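Local coordinates for N-acyl-D-glutamate deacylase (Bordetella bronchiseptica, PDB 3GIP), which probably hydrolyses the amide bond of N-acyl-D-glutamate, releasing D-glutamate, as a zinc-bound deacylase of the amidohydrolase superfamily, at residues Pro101-Ala113 / Asn148-Ala160. Residues are numbered along the deposited sequence; the frame is centred on the assembly and turned at random.
Sequences PAPLPGNTAAALA and NLRLAAMRDPQAA
The carboxamide of Asn107 points its ND2 at two carbonyls, both close to its own plane: Leu151 O at 2.9 Å, almost straight, and Met154 O, more bent. The Asn107 and Pro157 side chains approach from opposite directions, with Pro157 CD 3.7 Å from Asn107 OD1. Leu151 O accepts from opposite faces of its carbonyl plane, from Asn107 ND2 on one and, at 2.8 Å, from the backbone N of Leu104 on the other. Within 148-160, the guanidinium of Arg150 carries Met154 SD over one face, near its rim, and has the carbonyl carbon of Pro157 at its edge; NH1 donates to Ala159 O, and the group also forms a salt bridge with Glu200.

Leu151 O lies in the last turn of its helix, before Met154 leaves helical geometry, and the loop supplies its two donors. Asparagine suits this place because one NH2 group can bridge two carbonyls; chi1 of -84°, with CG beside the backbone N, aims it there. The type II turn Leu104–Asn107, with Gly106 at positive phi, brings both donors to the helix end. Apolar contacts flank this polar join. Leu104 lays CG against Ala152 O and CD1 against Met154 O. Pro103 CB packs on Leu151 CB at 3.6 Å. The branched Leu151 serves two neighbours at once: CD1 meets Ala109 CB and, tip to tip, Leu112 CD1 at 4.1 Å, while CD2 reaches Asn107 CB. The small Ala152 lets the loop backbone come close, with Pro103 CA 4.2 Å from Ala152 CA; Ala152 CB also packs on Pro101 CG.

The loop following strand 87-92 thus lies along helix 146-153 and its C-terminal end in this TIM-barrel-type amidohydrolase fold. Cys95, a zinc ligand, precedes 101-113 in the chain. Met172 of helix 163-179 and Val144 of strand 139-145 both touch Pro101 and Leu149.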
loop_
_atom_site.group_PDB
_atom_site.type_symbol
_atom_site.label_atom_id
_atom_site.label_comp_id
_atom_site.label_asym_id
_atom_site.label_seq_id
_atom_site.Cartn_x
_atom_site.Cartn_y
_atom_site.Cartn_z
ATOM N N PRO A 101 3.994 -8.173 15.668
ATOM C CA PRO A 101 4.879 -8.418 16.812
ATOM C C PRO A 101 6.264 -8.883 16.384
ATOM O O PRO A 101 6.464 -9.323 15.252
ATOM C CB PRO A 101 4.131 -9.492 17.590
ATOM C CG PRO A 101 3.535 -10.310 16.490
ATOM C CD PRO A 101 2.985 -9.242 15.560
ATOM N N ALA A 102 7.217 -8.795 17.304
ATOM C CA ALA A 102 8.586 -9.204 17.028
ATOM C C ALA A 102 8.722 -10.723 16.976
ATOM O O ALA A 102 8.056 -11.447 17.720
ATOM C CB ALA A 102 9.520 -8.630 18.094
ATOM N N PRO A 103 9.587 -11.227 16.088
ATOM C CA PRO A 103 9.791 -12.671 15.968
ATOM C C PRO A 103 10.550 -13.209 17.170
ATOM O O PRO A 103 11.191 -12.450 17.900
ATOM C CB PRO A 103 10.612 -12.793 14.689
ATOM C CG PRO A 103 11.452 -11.556 14.735
ATOM C CD PRO A 103 10.437 -10.500 15.126
ATOM N N LEU A 104 10.465 -14.515 17.380
ATOM C CA LEU A 104 11.190 -15.148 18.474
ATOM C C LEU A 104 12.665 -15.020 18.111
ATOM O O LEU A 104 13.014 -14.959 16.933
ATOM C CB LEU A 104 10.813 -16.624 18.580
ATOM C CG LEU A 104 9.415 -16.943 19.119
ATOM C CD1 LEU A 104 9.074 -18.391 18.824
ATOM C CD2 LEU A 104 9.369 -16.661 20.623
ATOM N N PRO A 105 13.552 -14.969 19.115
ATOM C CA PRO A 105 14.984 -14.848 18.827
ATOM C C PRO A 105 15.456 -15.946 17.878
ATOM O O PRO A 105 15.205 -17.127 18.110
ATOM C CB PRO A 105 15.624 -14.970 20.205
ATOM C CG PRO A 105 14.578 -14.388 21.111
ATOM C CD PRO A 105 13.303 -14.995 20.566
ATOM N N GLY A 106 16.134 -15.551 16.805
ATOM C CA GLY A 106 16.625 -16.531 15.854
ATOM C C GLY A 106 15.681 -16.811 14.699
ATOM O O GLY A 106 16.084 -17.411 13.704
ATOM N N ASN A 107 14.424 -16.398 14.830
ATOM C CA ASN A 107 13.447 -16.603 13.765
ATOM C C ASN A 107 13.505 -15.424 12.808
ATOM O O ASN A 107 13.423 -14.270 13.223
ATOM C CB ASN A 107 12.028 -16.723 14.332
ATOM C CG ASN A 107 11.702 -18.127 14.807
ATOM O OD1 ASN A 107 12.518 -19.041 14.698
ATOM N ND2 ASN A 107 10.495 -18.305 15.334
ATOM N N THR A 108 13.651 -15.715 11.522
ATOM C CA THR A 108 13.716 -14.651 10.535
ATOM C C THR A 108 13.057 -15.072 9.231
ATOM O O THR A 108 12.679 -16.229 9.056
ATOM C CB THR A 108 15.171 -14.262 10.243
ATOM O OG1 THR A 108 15.193 -13.135 9.357
ATOM C CG2 THR A 108 15.910 -15.426 9.599
ATOM N N ALA A 109 12.923 -14.115 8.321
ATOM C CA ALA A 109 12.324 -14.371 7.021
ATOM C C ALA A 109 12.893 -13.370 6.027
ATOM O O ALA A 109 13.049 -12.193 6.344
ATOM C CB ALA A 109 10.808 -14.231 7.101
ATOM N N ALA A 110 13.208 -13.844 4.826
ATOM C CA ALA A 110 13.759 -12.980 3.791
ATOM C C ALA A 110 12.838 -11.798 3.506
ATOM O O ALA A 110 13.302 -10.679 3.290
ATOM C CB ALA A 110 13.993 -13.784 2.515
ATOM N N ALA A 111 11.531 -12.052 3.517
ATOM C CA ALA A 111 10.537 -11.017 3.246
ATOM C C ALA A 111 10.569 -9.865 4.248
ATOM O O ALA A 111 10.069 -8.779 3.963
ATOM C CB ALA A 111 9.142 -11.638 3.204
ATOM N N LEU A 112 11.150 -10.096 5.422
ATOM C CA LEU A 112 11.237 -9.039 6.423
ATOM C C LEU A 112 12.088 -7.888 5.891
ATOM O O LEU A 112 12.018 -6.767 6.391
ATOM C CB LEU A 112 11.839 -9.577 7.725
ATOM C CG LEU A 112 10.932 -10.466 8.581
ATOM C CD1 LEU A 112 11.700 -10.970 9.792
ATOM C CD2 LEU A 112 9.710 -9.675 9.022
ATOM N N ALA A 113 12.890 -8.174 4.870
ATOM C CA ALA A 113 13.745 -7.161 4.262
ATOM C C ALA A 113 12.898 -6.092 3.578
ATOM O O ALA A 113 13.385 -5.007 3.256
ATOM C CB ALA A 113 14.689 -7.810 3.256
ATOM N N ASN A 148 4.766 -12.456 10.826
ATOM C CA ASN A 148 5.136 -12.042 12.178
ATOM C C ASN A 148 4.491 -12.972 13.195
ATOM O O ASN A 148 5.138 -13.405 14.153
ATOM C CB ASN A 148 4.672 -10.610 12.456
ATOM C CG ASN A 148 5.527 -9.574 11.767
ATOM O OD1 ASN A 148 6.272 -8.836 12.414
ATOM N ND2 ASN A 148 5.426 -9.510 10.446
ATOM N N LEU A 149 3.212 -13.273 12.986
ATOM C CA LEU A 149 2.492 -14.147 13.906
ATOM C C LEU A 149 3.170 -15.504 14.005
ATOM O O LEU A 149 3.403 -16.002 15.107
ATOM C CB LEU A 149 1.035 -14.314 13.462
ATOM C CG LEU A 149 0.209 -13.023 13.473
ATOM C CD1 LEU A 149 -1.202 -13.327 13.001
ATOM C CD2 LEU A 149 0.180 -12.424 14.874
ATOM N N ARG A 150 3.492 -16.101 12.861
ATOM C CA ARG A 150 4.158 -17.396 12.854
ATOM C C ARG A 150 5.537 -17.322 13.504
ATOM O O ARG A 150 5.894 -18.174 14.316
ATOM C CB ARG A 150 4.316 -17.931 11.426
ATOM C CG ARG A 150 3.240 -18.910 11.004
ATOM C CD ARG A 150 3.686 -19.751 9.812
ATOM N NE ARG A 150 2.789 -20.885 9.607
ATOM C CZ ARG A 150 3.182 -22.153 9.565
ATOM N NH1 ARG A 150 4.463 -22.460 9.705
ATOM N NH2 ARG A 150 2.288 -23.120 9.408
ATOM N N LEU A 151 6.312 -16.304 13.143
ATOM C CA LEU A 151 7.661 -16.156 13.684
ATOM C C LEU A 151 7.676 -15.843 15.173
ATOM O O LEU A 151 8.670 -16.099 15.856
ATOM C CB LEU A 151 8.417 -15.062 12.930
ATOM C CG LEU A 151 8.623 -15.314 11.435
ATOM C CD1 LEU A 151 9.236 -14.080 10.801
ATOM C CD2 LEU A 151 9.509 -16.537 11.224
ATOM N N ALA A 152 6.578 -15.291 15.674
ATOM C CA ALA A 152 6.482 -14.937 17.084
ATOM C C ALA A 152 5.897 -16.058 17.936
ATOM O O ALA A 152 6.182 -16.149 19.133
ATOM C CB ALA A 152 5.637 -13.676 17.243
ATOM N N ALA A 153 5.095 -16.917 17.317
ATOM C CA ALA A 153 4.440 -17.997 18.043
ATOM C C ALA A 153 5.040 -19.384 17.863
ATOM O O ALA A 153 4.804 -20.270 18.686
ATOM C CB ALA A 153 2.957 -18.036 17.666
ATOM N N MET A 154 5.825 -19.579 16.809
ATOM C CA MET A 154 6.382 -20.899 16.543
ATOM C C MET A 154 7.894 -21.070 16.651
ATOM O O MET A 154 8.665 -20.418 15.943
ATOM C CB MET A 154 5.917 -21.367 15.164
ATOM C CG MET A 154 4.407 -21.486 15.054
ATOM S SD MET A 154 3.841 -21.834 13.384
ATOM C CE MET A 154 4.214 -23.568 13.258
ATOM N N ARG A 155 8.298 -21.969 17.543
ATOM C CA ARG A 155 9.702 -22.293 17.768
ATOM C C ARG A 155 10.300 -22.764 16.442
ATOM O O ARG A 155 11.479 -22.535 16.156
ATOM C CB ARG A 155 9.796 -23.391 18.834
ATOM C CG ARG A 155 11.166 -24.008 19.021
ATOM C CD ARG A 155 11.127 -25.017 20.163
ATOM N NE ARG A 155 12.349 -25.807 20.246
ATOM C CZ ARG A 155 12.734 -26.680 19.322
ATOM N NH1 ARG A 155 11.991 -26.876 18.241
ATOM N NH2 ARG A 155 13.861 -27.362 19.481
ATOM N N ASP A 156 9.472 -23.427 15.641
ATOM C CA ASP A 156 9.872 -23.906 14.323
ATOM C C ASP A 156 8.811 -23.419 13.342
ATOM O O ASP A 156 7.842 -24.124 13.055
ATOM C CB ASP A 156 9.950 -25.432 14.284
ATOM C CG ASP A 156 10.288 -25.957 12.900
ATOM O OD1 ASP A 156 10.601 -25.130 12.017
ATOM O OD2 ASP A 156 10.244 -27.188 12.692
ATOM N N PRO A 157 8.989 -22.198 12.813
ATOM C CA PRO A 157 8.054 -21.591 11.864
ATOM C C PRO A 157 7.902 -22.298 10.518
ATOM O O PRO A 157 7.165 -21.832 9.650
ATOM C CB PRO A 157 8.589 -20.168 11.724
ATOM C CG PRO A 157 10.060 -20.351 11.887
ATOM C CD PRO A 157 10.144 -21.312 13.050
ATOM N N GLN A 158 8.589 -23.421 10.344
ATOM C CA GLN A 158 8.491 -24.167 9.095
ATOM C C GLN A 158 7.592 -25.394 9.242
ATOM O O GLN A 158 7.359 -26.123 8.279
ATOM C CB GLN A 158 9.881 -24.603 8.627
ATOM C CG GLN A 158 10.831 -23.450 8.340
ATOM C CD GLN A 158 10.264 -22.462 7.337
ATOM O OE1 GLN A 158 9.869 -22.838 6.232
ATOM N NE2 GLN A 158 10.227 -21.187 7.717
ATOM N N ALA A 159 7.078 -25.611 10.447
ATOM C CA ALA A 159 6.219 -26.762 10.703
ATOM C C ALA A 159 4.742 -26.393 10.722
ATOM O O ALA A 159 4.372 -25.234 10.525
ATOM C CB ALA A 159 6.604 -27.405 12.033
ATOM N N ALA A 160 3.903 -27.401 10.940
ATOM C CA ALA A 160 2.467 -27.190 11.034
ATOM C C ALA A 160 2.263 -26.752 12.478
ATOM O O ALA A 160 2.899 -27.282 13.388
ATOM C CB ALA A 160 1.721 -28.487 10.758
#